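Local coordinates for protein ficolin-3 (Homo sapiens, PDB 2J5Z) that binds galactose through its fibrinogen-like recognition domain and, as an innate immune lectin, probably recognises carbohydrates on foreign surfaces, at residues Glu82-Leu85 against Gly86-Asn89; Leu145-His148 against Ser149-Phe153; Ser205-Val209 against Gly210-Arg214. All coordinates share one frame; numbering follows the deposited sequence. Where two conformers were deposited one is given.

Contact 1 (Glu82-Leu85 against Gly86-Asn89); sequences EFWL and GNEN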
ATOM      1  N   GLU A  82      -6.759  -7.607   1.727  1.00 17.43           N
ATOM      2  CA  GLU A  82      -8.087  -8.166   1.492  1.00 15.69           C
ATOM      3  C   GLU A  82      -9.181  -7.285   2.080  1.00 14.97           C
ATOM      4  O   GLU A  82      -9.005  -6.716   3.158  1.00 14.24           O
ATOM      5  CB  GLU A  82      -8.152  -9.558   2.098  1.00 16.47           C
ATOM      6  CG  GLU A  82      -7.055 -10.483   1.591  1.00 16.46           C
ATOM      7  CD  GLU A  82      -7.204 -11.887   2.132  1.00 17.99           C
ATOM      8  OE1 GLU A  82      -7.505 -12.033   3.332  1.00 19.49           O
ATOM      9  OE2 GLU A  82      -7.056 -12.842   1.348  1.00 17.87           O
ATOM     10  N   PHE A  83     -10.305  -7.165   1.367  1.00 13.72           N
ATOM     11  CA  PHE A  83     -11.417  -6.363   1.875  1.00 12.42           C
ATOM     12  C   PHE A  83     -12.755  -6.687   1.221  1.00 12.54           C
ATOM     13  O   PHE A  83     -12.814  -7.352   0.181  1.00 11.66           O
ATOM     14  CB  PHE A  83     -11.138  -4.866   1.678  1.00 13.70           C
ATOM     15  CG  PHE A  83     -10.937  -4.481   0.246  1.00 13.39           C
ATOM     16  CD1 PHE A  83     -12.025  -4.170  -0.563  1.00 14.90           C
ATOM     17  CD2 PHE A  83      -9.655  -4.425  -0.297  1.00 12.71           C
ATOM     18  CE1 PHE A  83     -11.834  -3.821  -1.882  1.00 14.57           C
ATOM     19  CE2 PHE A  83      -9.458  -4.066  -1.605  1.00 14.93           C
ATOM     20  CZ  PHE A  83     -10.537  -3.774  -2.410  1.00 13.22           C
ATOM     21  N   TRP A  84     -13.817  -6.218   1.875  1.00 11.19           N
ATOM     22  CA  TRP A  84     -15.165  -6.157   1.301  1.00 10.94           C
ATOM     23  C   TRP A  84     -15.607  -4.698   1.447  1.00 10.54           C
ATOM     24  O   TRP A  84     -15.633  -4.166   2.558  1.00 11.23           O
ATOM     25  CB  TRP A  84     -16.110  -7.088   2.077  1.00 10.97           C
ATOM     26  CG  TRP A  84     -17.536  -7.007   1.617  1.00 12.67           C
ATOM     27  CD1 TRP A  84     -18.553  -6.291   2.193  1.00 12.05           C
ATOM     28  CD2 TRP A  84     -18.095  -7.660   0.472  1.00 11.68           C
ATOM     29  NE1 TRP A  84     -19.721  -6.474   1.472  1.00 12.69           N
ATOM     30  CE2 TRP A  84     -19.464  -7.317   0.419  1.00 12.03           C
ATOM     31  CE3 TRP A  84     -17.573  -8.522  -0.500  1.00 12.14           C
ATOM     32  CZ2 TRP A  84     -20.320  -7.793  -0.586  1.00 10.57           C
ATOM     33  CZ3 TRP A  84     -18.427  -9.002  -1.497  1.00 13.37           C
ATOM     34  CH2 TRP A  84     -19.777  -8.636  -1.530  1.00 12.30           C
ATOM     35  N   LEU A  85     -15.965  -4.037   0.346  1.00 10.44           N
ATOM     36  CA  LEU A  85     -16.208  -2.593   0.380  1.00 10.40           C
ATOM     37  C   LEU A  85     -17.398  -2.218   1.270  1.00 11.11           C
ATOM     38  O   LEU A  85     -17.411  -1.142   1.878  1.00 11.30           O
ATOM     39  CB  LEU A  85     -16.462  -2.065  -1.039  1.00 11.19           C
ATOM     40  CG  LEU A  85     -16.600  -0.551  -1.182  1.00 12.31           C
ATOM     41  CD1 LEU A  85     -15.313   0.176  -0.807  1.00 13.44           C
ATOM     42  CD2 LEU A  85     -16.995  -0.228  -2.638  1.00 13.25           C
ATOM     43  N   GLY A  86     -18.388  -3.109   1.327  1.00 11.82           N
ATOM     44  CA  GLY A  86     -19.589  -2.900   2.138  1.00 12.06           C
ATOM     45  C   GLY A  86     -20.874  -2.866   1.330  1.00 13.26           C
ATOM     46  O   GLY A  86     -20.958  -2.204   0.305  1.00 12.51           O
ATOM     47  N   ASN A  87     -21.887  -3.572   1.810  1.00 14.25           N
ATOM     48  CA  ASN A  87     -23.142  -3.677   1.075  1.00 14.01           C
ATOM     49  C   ASN A  87     -23.865  -2.351   0.923  1.00 13.58           C
ATOM     50  O   ASN A  87     -24.439  -2.069  -0.134  1.00 12.48           O
ATOM     51  CB  ASN A  87     -24.057  -4.699   1.748  1.00 14.61           C
ATOM     52  CG  ASN A  87     -23.531  -6.113   1.637  1.00 15.40           C
ATOM     53  OD1 ASN A  87     -22.678  -6.407   0.803  1.00 16.92           O
ATOM     54  ND2 ASN A  87     -24.039  -6.996   2.482  1.00 15.88           N
ATOM     55  N   GLU A  88     -23.844  -1.522   1.971  1.00 13.67           N
ATOM     56  CA  GLU A  88     -24.495  -0.222   1.859  1.00 13.45           C
ATOM     57  C   GLU A  88     -23.825   0.676   0.806  1.00 13.10           C
ATOM     58  O   GLU A  88     -24.509   1.331   0.018  1.00 13.69           O
ATOM     59  CB  GLU A  88     -24.612   0.466   3.226  1.00 14.78           C
ATOM     60  CG  GLU A  88     -25.329   1.797   3.184  1.00 14.08           C
ATOM     61  CD  GLU A  88     -26.817   1.697   2.790  1.00 15.51           C
ATOM     62  OE1 GLU A  88     -27.422   0.600   2.924  1.00 14.89           O
ATOM     63  OE2 GLU A  88     -27.382   2.745   2.381  1.00 14.59           O
ATOM     64  N   ASN A  89     -22.494   0.668   0.768  1.00 12.79           N
ATOM     65  CA  ASN A  89     -21.732   1.359  -0.279  1.00 12.92           C
ATOM     66  C   ASN A  89     -22.124   0.840  -1.668  1.00 12.45           C
ATOM     67  O   ASN A  89     -22.409   1.621  -2.596  1.00 12.37           O
ATOM     68  CB  ASN A  89     -20.226   1.179  -0.025  1.00 13.25           C
ATOM     69  CG  ASN A  89     -19.738   2.008   1.141  1.00 13.79           C
ATOM     70  OD1 ASN A  89     -20.223   3.120   1.359  1.00 14.14           O
ATOM     71  ND2 ASN A  89     -18.768   1.482   1.895  1.00 14.48           N
TER
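W84 and N87 meet where strand 83-84 gives way to helix 87-94, and the indole edge carries the contact between them. With CG anti to the backbone N (chi1 176°), the ring folds forward along the chain from CB. CG lies near the amide of G86, and CD1 comes closer, 3.3 Å from G86 N, so the pyrrole side of the indole runs beside the glycine backbone. The next atom, NE1, points to N87 OD1 at 3.0 Å, in a weak hydrogen bond whose N-H...O angle is only 131°. CZ2 of W84 lies 3.1 Å from the same OD1, which therefore sits at the edge of the indole, near its plane, between the N-H and a benzo C-H. The N87 amide stands almost perpendicular to the indole, the planes 88° apart. Y72 of helix 69-74 meets the W84 ring edge to face.

G86 fills the N-cap position with a positive phi; at these backbone angles a CB would run into L85 O, the carbonyl oxygen of the residue before. A second tie spans the same junction: N89 ND2 donates to L85 O at 3.0 Å in a fairly straight bond. The oxygen lies in the plane of the N89 amide, yet the nitrogen stands above the carbonyl plane. L85 CG also lies 4.2 Å from N89 CB, the two side chains crossing at about a right angle.

At the other end of the N89 amide, OD1 accepts from R37 NH1. With a donor bond on one end and an acceptor bond on the other, the rotation of this buried amide is fixed, and the carbonyl just ahead of the N-cap is satisfied by a side chain from the first turn of the helix.

Contact 2 (Leu145-His148 against Ser149-Phe153); sequences LSLH and SGRPF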
ATOM      1  N   LEU A 145     -22.755 -17.491 -10.779  1.00 17.21           N
ATOM      2  CA  LEU A 145     -23.400 -16.458  -9.984  1.00 17.45           C
ATOM      3  C   LEU A 145     -24.878 -16.253 -10.341  1.00 17.83           C
ATOM      4  O   LEU A 145     -25.618 -15.688  -9.549  1.00 17.90           O
ATOM      5  CB  LEU A 145     -22.634 -15.135 -10.098  1.00 17.48           C
ATOM      6  CG  LEU A 145     -22.861 -14.074  -9.006  1.00 18.70           C
ATOM      7  CD1 LEU A 145     -22.528 -14.620  -7.623  1.00 17.81           C
ATOM      8  CD2 LEU A 145     -22.040 -12.828  -9.290  1.00 17.97           C
ATOM      9  N   SER A 146     -25.320 -16.748 -11.496  1.00 19.16           N
ATOM     10  CA  SER A 146     -26.706 -16.513 -11.920  1.00 19.57           C
ATOM     11  C   SER A 146     -27.709 -17.106 -10.952  1.00 19.40           C
ATOM     12  O   SER A 146     -28.748 -16.501 -10.685  1.00 20.05           O
ATOM     13  CB  SER A 146     -26.964 -17.058 -13.328  1.00 19.68           C
ATOM     14  OG  SER A 146     -26.266 -16.300 -14.288  1.00 20.98           O
ATOM     15  N   LEU A 147     -27.398 -18.288 -10.426  1.00 19.41           N
ATOM     16  CA  LEU A 147     -28.244 -18.938  -9.417  1.00 19.34           C
ATOM     17  C   LEU A 147     -28.531 -17.989  -8.255  1.00 18.88           C
ATOM     18  O   LEU A 147     -29.606 -18.008  -7.661  1.00 18.13           O
ATOM     19  CB  LEU A 147     -27.573 -20.221  -8.883  1.00 20.25           C
ATOM     20  CG  LEU A 147     -28.126 -20.771  -7.556  1.00 23.51           C
ATOM     21  CD1 LEU A 147     -29.544 -21.327  -7.711  1.00 23.64           C
ATOM     22  CD2 LEU A 147     -27.214 -21.811  -6.895  1.00 23.96           C
ATOM     23  N   HIS A 148     -27.556 -17.143  -7.946  1.00 17.47           N
ATOM     24  CA  HIS A 148     -27.642 -16.289  -6.783  1.00 16.33           C
ATOM     25  C   HIS A 148     -28.400 -14.998  -7.037  1.00 16.00           C
ATOM     26  O   HIS A 148     -28.768 -14.296  -6.098  1.00 16.14           O
ATOM     27  CB  HIS A 148     -26.242 -16.034  -6.234  1.00 16.46           C
ATOM     28  CG  HIS A 148     -25.643 -17.259  -5.625  1.00 16.13           C
ATOM     29  ND1 HIS A 148     -24.724 -18.045  -6.281  1.00 17.86           N
ATOM     30  CD2 HIS A 148     -25.895 -17.873  -4.450  1.00 15.94           C
ATOM     31  CE1 HIS A 148     -24.409 -19.078  -5.519  1.00 16.11           C
ATOM     32  NE2 HIS A 148     -25.107 -18.997  -4.403  1.00 19.04           N
ATOM     33  N   SER A 149     -28.671 -14.707  -8.299  1.00 15.77           N
ATOM     34  CA  SER A 149     -29.437 -13.504  -8.616  1.00 16.04           C
ATOM     35  C   SER A 149     -30.845 -13.613  -8.046  1.00 16.29           C
ATOM     36  O   SER A 149     -31.457 -14.674  -8.119  1.00 17.22           O
ATOM     37  CB  SER A 149     -29.512 -13.270 -10.115  1.00 16.58           C
ATOM     38  OG  SER A 149     -30.126 -12.009 -10.368  1.00 15.59           O
ATOM     39  N   GLY A 150     -31.347 -12.528  -7.464  1.00 16.11           N
ATOM     40  CA  GLY A 150     -32.690 -12.528  -6.878  1.00 17.40           C
ATOM     41  C   GLY A 150     -32.735 -12.960  -5.426  1.00 17.55           C
ATOM     42  O   GLY A 150     -33.816 -12.994  -4.811  1.00 19.49           O
ATOM     43  N   ARG A 151     -31.575 -13.288  -4.858  1.00 16.76           N
ATOM     44  CA  ARG A 151     -31.531 -13.813  -3.506  1.00 16.60           C
ATOM     45  C   ARG A 151     -30.983 -12.788  -2.528  1.00 16.50           C
ATOM     46  O   ARG A 151     -30.136 -11.980  -2.897  1.00 15.36           O
ATOM     47  CB  ARG A 151     -30.713 -15.107  -3.459  1.00 17.65           C
ATOM     48  CG  ARG A 151     -31.318 -16.190  -4.335  1.00 19.25           C
ATOM     49  CD  ARG A 151     -30.536 -17.471  -4.339  1.00 20.09           C
ATOM     50  NE  ARG A 151     -31.161 -18.416  -5.258  1.00 22.73           N
ATOM     51  CZ  ARG A 151     -32.175 -19.213  -4.932  1.00 22.77           C
ATOM     52  NH1 ARG A 151     -32.666 -19.208  -3.692  1.00 21.88           N
ATOM     53  NH2 ARG A 151     -32.686 -20.034  -5.845  1.00 22.21           N
ATOM     54  N   PRO A 152     -31.496 -12.804  -1.288  1.00 16.58           N
ATOM     55  CA  PRO A 152     -31.007 -11.891  -0.260  1.00 15.83           C
ATOM     56  C   PRO A 152     -29.621 -12.312   0.207  1.00 15.85           C
ATOM     57  O   PRO A 152     -29.226 -13.454   0.022  1.00 15.53           O
ATOM     58  CB  PRO A 152     -32.020 -12.076   0.877  1.00 17.47           C
ATOM     59  CG  PRO A 152     -32.471 -13.506   0.719  1.00 18.01           C
ATOM     60  CD  PRO A 152     -32.563 -13.690  -0.777  1.00 17.52           C
ATOM     61  N   PHE A 153     -28.886 -11.377   0.790  1.00 15.24           N
ATOM     62  CA  PHE A 153     -27.605 -11.689   1.401  1.00 15.53           C
ATOM     63  C   PHE A 153     -27.888 -12.324   2.761  1.00 16.00           C
ATOM     64  O   PHE A 153     -28.828 -11.897   3.458  1.00 16.59           O
ATOM     65  CB  PHE A 153     -26.834 -10.373   1.571  1.00 14.47           C
ATOM     66  CG  PHE A 153     -25.346 -10.539   1.713  1.00 14.18           C
ATOM     67  CD1 PHE A 153     -24.559 -10.819   0.609  1.00 14.20           C
ATOM     68  CD2 PHE A 153     -24.728 -10.353   2.949  1.00 14.44           C
ATOM     69  CE1 PHE A 153     -23.187 -10.939   0.720  1.00 15.10           C
ATOM     70  CE2 PHE A 153     -23.345 -10.477   3.074  1.00 14.15           C
ATOM     71  CZ  PHE A 153     -22.572 -10.769   1.961  1.00 15.47           C
TER
HETATM   72  O   HOH W   1     -31.517 -16.535 -10.009  1.00 37.13           O
HETATM   73  O   HOH W   2     -32.233 -19.096  -8.759  1.00 29.54           O
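The guanidinium of R151 takes L147 O at its edge, the oxygen lying essentially in the plane, and NE donates to it at 2.9 Å with an N-H...O angle of 155°. Close to the same edge runs the CA of H148. The other flat group, the H148 imidazole, has L147 CD2 over one face, 4.1 Å above the plane and displaced toward the rim, while the ring of W175 meets it edge to face.

Beside the NE bond, water 2 donates to L147 O and accepts from R151 NH2 at 3.1 Å, closing a small ring in which one carbonyl is gripped by the arginine twice, once directly and once through solvent. The side chain arrives there stretched: it runs extended from CG to NE, with CG beside the backbone N (chi1 -61°), and its CB and CG pass close by H148 O. L147 CD1 adds a nonpolar touch 3.9 Å from R151 NH2.

Along the backbone, a 3-10 segment, 146-148, runs straight into a type II beta turn from H148 to R151, within the long loop that joins strand 131-133 to helix 167-171 of the fibrinogen-like domain. R151 N closes the turn on H148 O at 3.2 Å, and G150 supplies its positive phi. The 3-10 segment ends with S149 N donating to S146 O at 3.0 Å and, weakly, to L145 O.

S149 CB packs 3.4 Å from S146 O. The hydroxyls of the two serines turn to other partners: S149 OG accepts from L133 N, and S146 OG bonds D143 OD2. R151 also touches A178 with its side chain, and F153, further along, meets W176 edge to face.

Contact 3 (Ser205-Val209 against Gly210-Arg214); sequences SGRGV and GHPYR. With GAL (beta-D-galactopyranose), chain E.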
ATOM      1  N   SER A 205     -18.433 -23.778 -11.461  1.00 24.82           N
ATOM      2  CA  SER A 205     -18.259 -24.012 -12.884  1.00 26.21           C
ATOM      3  C   SER A 205     -16.802 -23.923 -13.323  1.00 27.02           C
ATOM      4  O   SER A 205     -16.475 -24.207 -14.480  1.00 27.84           O
ATOM      5  CB  SER A 205     -19.107 -23.031 -13.687  1.00 25.45           C
ATOM      6  OG  SER A 205     -18.612 -21.705 -13.543  1.00 26.03           O
ATOM      7  N   GLY A 206     -15.935 -23.509 -12.402  1.00 27.97           N
ATOM      8  CA  GLY A 206     -14.504 -23.473 -12.653  1.00 29.39           C
ATOM      9  C   GLY A 206     -13.871 -24.739 -12.118  1.00 31.17           C
ATOM     10  O   GLY A 206     -13.811 -25.747 -12.822  1.00 31.22           O
ATOM     11  N   ARG A 207     -13.420 -24.698 -10.863  1.00 31.80           N
ATOM     12  CA  ARG A 207     -12.752 -25.841 -10.230  1.00 32.26           C
ATOM     13  C   ARG A 207     -13.694 -26.676  -9.370  1.00 32.32           C
ATOM     14  O   ARG A 207     -13.358 -27.789  -8.962  1.00 32.28           O
ATOM     15  CB  ARG A 207     -11.539 -25.378  -9.410  1.00 32.51           C
ATOM     16  CG  ARG A 207     -10.594 -24.483 -10.193  1.00 33.35           C
ATOM     17  CD  ARG A 207      -9.192 -24.381  -9.584  1.00 36.03           C
ATOM     18  NE  ARG A 207      -9.151 -24.571  -8.134  1.00 37.42           N
ATOM     19  CZ  ARG A 207      -8.523 -25.582  -7.535  1.00 37.92           C
ATOM     20  NH1 ARG A 207      -7.891 -26.493  -8.265  1.00 38.93           N
ATOM     21  NH2 ARG A 207      -8.522 -25.684  -6.211  1.00 37.68           N
ATOM     22  N   GLY A 208     -14.876 -26.141  -9.088  1.00 32.09           N
ATOM     23  CA  GLY A 208     -15.884 -26.883  -8.348  1.00 31.85           C
ATOM     24  C   GLY A 208     -15.843 -26.652  -6.856  1.00 32.14           C
ATOM     25  O   GLY A 208     -14.868 -26.105  -6.331  1.00 32.55           O
ATOM     26  N   VAL A 209     -16.906 -27.070  -6.175  1.00 32.10           N
ATOM     27  CA  VAL A 209     -16.990 -26.977  -4.724  1.00 32.47           C
ATOM     28  C   VAL A 209     -15.845 -27.762  -4.091  1.00 32.75           C
ATOM     29  O   VAL A 209     -15.439 -28.803  -4.611  1.00 32.47           O
ATOM     30  CB  VAL A 209     -18.343 -27.519  -4.208  1.00 32.58           C
ATOM     31  CG1 VAL A 209     -18.438 -27.398  -2.707  1.00 33.11           C
ATOM     32  CG2 VAL A 209     -19.493 -26.774  -4.867  1.00 32.53           C
ATOM     33  N   GLY A 210     -15.313 -27.248  -2.985  1.00 32.29           N
ATOM     34  CA  GLY A 210     -14.262 -27.949  -2.249  1.00 32.74           C
ATOM     35  C   GLY A 210     -12.885 -27.825  -2.875  1.00 32.58           C
ATOM     36  O   GLY A 210     -11.916 -28.402  -2.377  1.00 33.71           O
ATOM     37  N   HIS A 211     -12.794 -27.082  -3.971  1.00 31.93           N
ATOM     38  CA  HIS A 211     -11.523 -26.883  -4.661  1.00 31.86           C
ATOM     39  C   HIS A 211     -11.271 -25.398  -4.968  1.00 31.62           C
ATOM     40  O   HIS A 211     -11.606 -24.895  -6.051  1.00 31.57           O
ATOM     41  CB  HIS A 211     -11.458 -27.750  -5.917  1.00 33.11           C
ATOM     42  CG  HIS A 211     -11.841 -29.180  -5.673  1.00 34.05           C
ATOM     43  ND1 HIS A 211     -11.086 -30.030  -4.891  1.00 35.01           N
ATOM     44  CD2 HIS A 211     -12.902 -29.906  -6.099  1.00 35.13           C
ATOM     45  CE1 HIS A 211     -11.663 -31.219  -4.849  1.00 35.30           C
ATOM     46  NE2 HIS A 211     -12.768 -31.170  -5.572  1.00 35.15           N
ATOM     47  N   PRO A 212     -10.650 -24.698  -4.006  1.00 30.52           N
ATOM     48  CA  PRO A 212     -10.620 -23.235  -3.925  1.00 28.83           C
ATOM     49  C   PRO A 212      -9.548 -22.508  -4.737  1.00 27.50           C
ATOM     50  O   PRO A 212      -8.666 -23.126  -5.346  1.00 27.81           O
ATOM     51  CB  PRO A 212     -10.371 -23.000  -2.439  1.00 29.51           C
ATOM     52  CG  PRO A 212      -9.444 -24.126  -2.074  1.00 30.38           C
ATOM     53  CD  PRO A 212      -9.917 -25.319  -2.885  1.00 30.28           C
ATOM     54  N   TYR A 213      -9.634 -21.179  -4.715  1.00 25.27           N
ATOM     55  CA  TYR A 213      -8.723 -20.307  -5.434  1.00 23.59           C
ATOM     56  C   TYR A 213      -7.791 -19.571  -4.468  1.00 23.28           C
ATOM     57  O   TYR A 213      -8.136 -19.351  -3.309  1.00 23.65           O
ATOM     58  CB  TYR A 213      -9.527 -19.288  -6.249  1.00 22.73           C
ATOM     59  CG  TYR A 213     -10.348 -19.950  -7.333  1.00 22.68           C
ATOM     60  CD1 TYR A 213      -9.823 -20.133  -8.601  1.00 22.05           C
ATOM     61  CD2 TYR A 213     -11.633 -20.429  -7.068  1.00 22.36           C
ATOM     62  CE1 TYR A 213     -10.571 -20.751  -9.605  1.00 23.33           C
ATOM     63  CE2 TYR A 213     -12.382 -21.056  -8.058  1.00 22.79           C
ATOM     64  CZ  TYR A 213     -11.845 -21.212  -9.317  1.00 22.55           C
ATOM     65  OH  TYR A 213     -12.581 -21.833 -10.301  1.00 23.21           O
ATOM     66  N   ARG A 214      -6.620 -19.203  -4.978  0.50 23.30           N
ATOM     67  CA  ARG A 214      -5.584 -18.492  -4.230  0.50 23.51           C
ATOM     68  C   ARG A 214      -5.864 -16.989  -4.152  0.50 23.24           C
ATOM     69  O   ARG A 214      -5.629 -16.352  -3.120  0.50 22.80           O
ATOM     70  CB  ARG A 214      -4.222 -18.742  -4.897  0.50 23.99           C
ATOM     71  CG  ARG A 214      -3.073 -17.882  -4.388  0.50 25.02           C
ATOM     72  CD  ARG A 214      -1.751 -18.283  -5.040  0.50 26.49           C
ATOM     73  NE  ARG A 214      -1.204 -19.514  -4.467  0.50 27.82           N
ATOM     74  CZ  ARG A 214      -0.221 -20.225  -5.016  0.50 27.55           C
ATOM     75  NH1 ARG A 214       0.326 -19.831  -6.160  0.50 27.29           N
ATOM     76  NH2 ARG A 214       0.214 -21.330  -4.423  0.50 28.22           N
TER
HETATM   77  C1  GAL E1278     -24.673 -26.680  -2.510  1.00 55.78           C
HETATM   78  C2  GAL E1278     -23.343 -26.154  -3.025  1.00 55.66           C
HETATM   79  C3  GAL E1278     -22.187 -26.680  -2.185  1.00 55.38           C
HETATM   80  C4  GAL E1278     -22.479 -26.694  -0.683  1.00 55.54           C
HETATM   81  C5  GAL E1278     -23.912 -27.077  -0.353  1.00 55.31           C
HETATM   82  C6  GAL E1278     -24.200 -26.864   1.129  1.00 55.09           C
HETATM   83  O1  GAL E1278     -25.758 -26.155  -3.284  1.00 56.09           O
HETATM   84  O2  GAL E1278     -23.156 -26.556  -4.390  0.50 55.56           O
HETATM   85  O3  GAL E1278     -21.041 -25.863  -2.431  0.50 55.20           O
HETATM   86  O4  GAL E1278     -22.206 -25.405  -0.126  0.50 55.74           O
HETATM   87  O5  GAL E1278     -24.782 -26.278  -1.150  1.00 55.62           O
HETATM   88  O6  GAL E1278     -24.906 -27.997   1.648  1.00 55.78           O
HETATM   89  O   HOH W   3     -14.094 -23.763  -6.843  1.00 24.94           O
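R207 and Y213 form the dense side of this contact. The arginine slides along the tyrosine in the opposite direction: CG lies 3.3 Å from Y213 OH, CD passes CE1, and NE stands over one face of the ring, the guanidinium turned 81° to it. The cation-pi attraction is at most weak, the charged centre being far from the ring. A bend at chi3 (-28°) brings the guanidinium back to P212 O, which takes a 2.7 Å hydrogen bond from NH2 and a weak one from NE, while H211 CB rests over a guanidinium face. NH2 also makes a salt bridge to E193, whose other carboxylate oxygen receives a hydrogen bond from H211 ND1, so one acid holds both side chains. Y213 OH is tied to the backbone as well, accepting from R207 N at 3.0 Å.

The other side is looser and wetter. H211 is exposed, water 3 lies close to both G208 O and H211 O, and the direct backbone bond across the turn, H211 N to G208 O, is longer at 3.3 Å.

That bond closes a type II beta turn from G208 to H211, with G210 tied to D202. At its corner V209 CG2 lies 3.0 Å from galactose O3 and forms part of the wall of the sugar pocket of this fibrinogen-like recognition domain.

How the contacts relate
Contacts 1 and 2 touch: N87 ND2 lies 3.5 Å from F153 CD2, although their centres are about 17 Å apart, and Y72 meets rings from both, W84 and F153. Contact 3 stands apart, with nearest atoms about 6 Å from contact 1 and about 7 Å from contact 2. Shared neighbours span the second gap: R182 is touched by L147 and S205, and Y181, a residue of the galactose pocket, by H148 and V209. Contact 3 reaches the sugar directly, whereas the side chain of L147 remains about 6 Å from it. The side chain of R151 is about 10 Å from the calcium ion. The three thus run from the buried strand-helix junction outward to the galactose pocket.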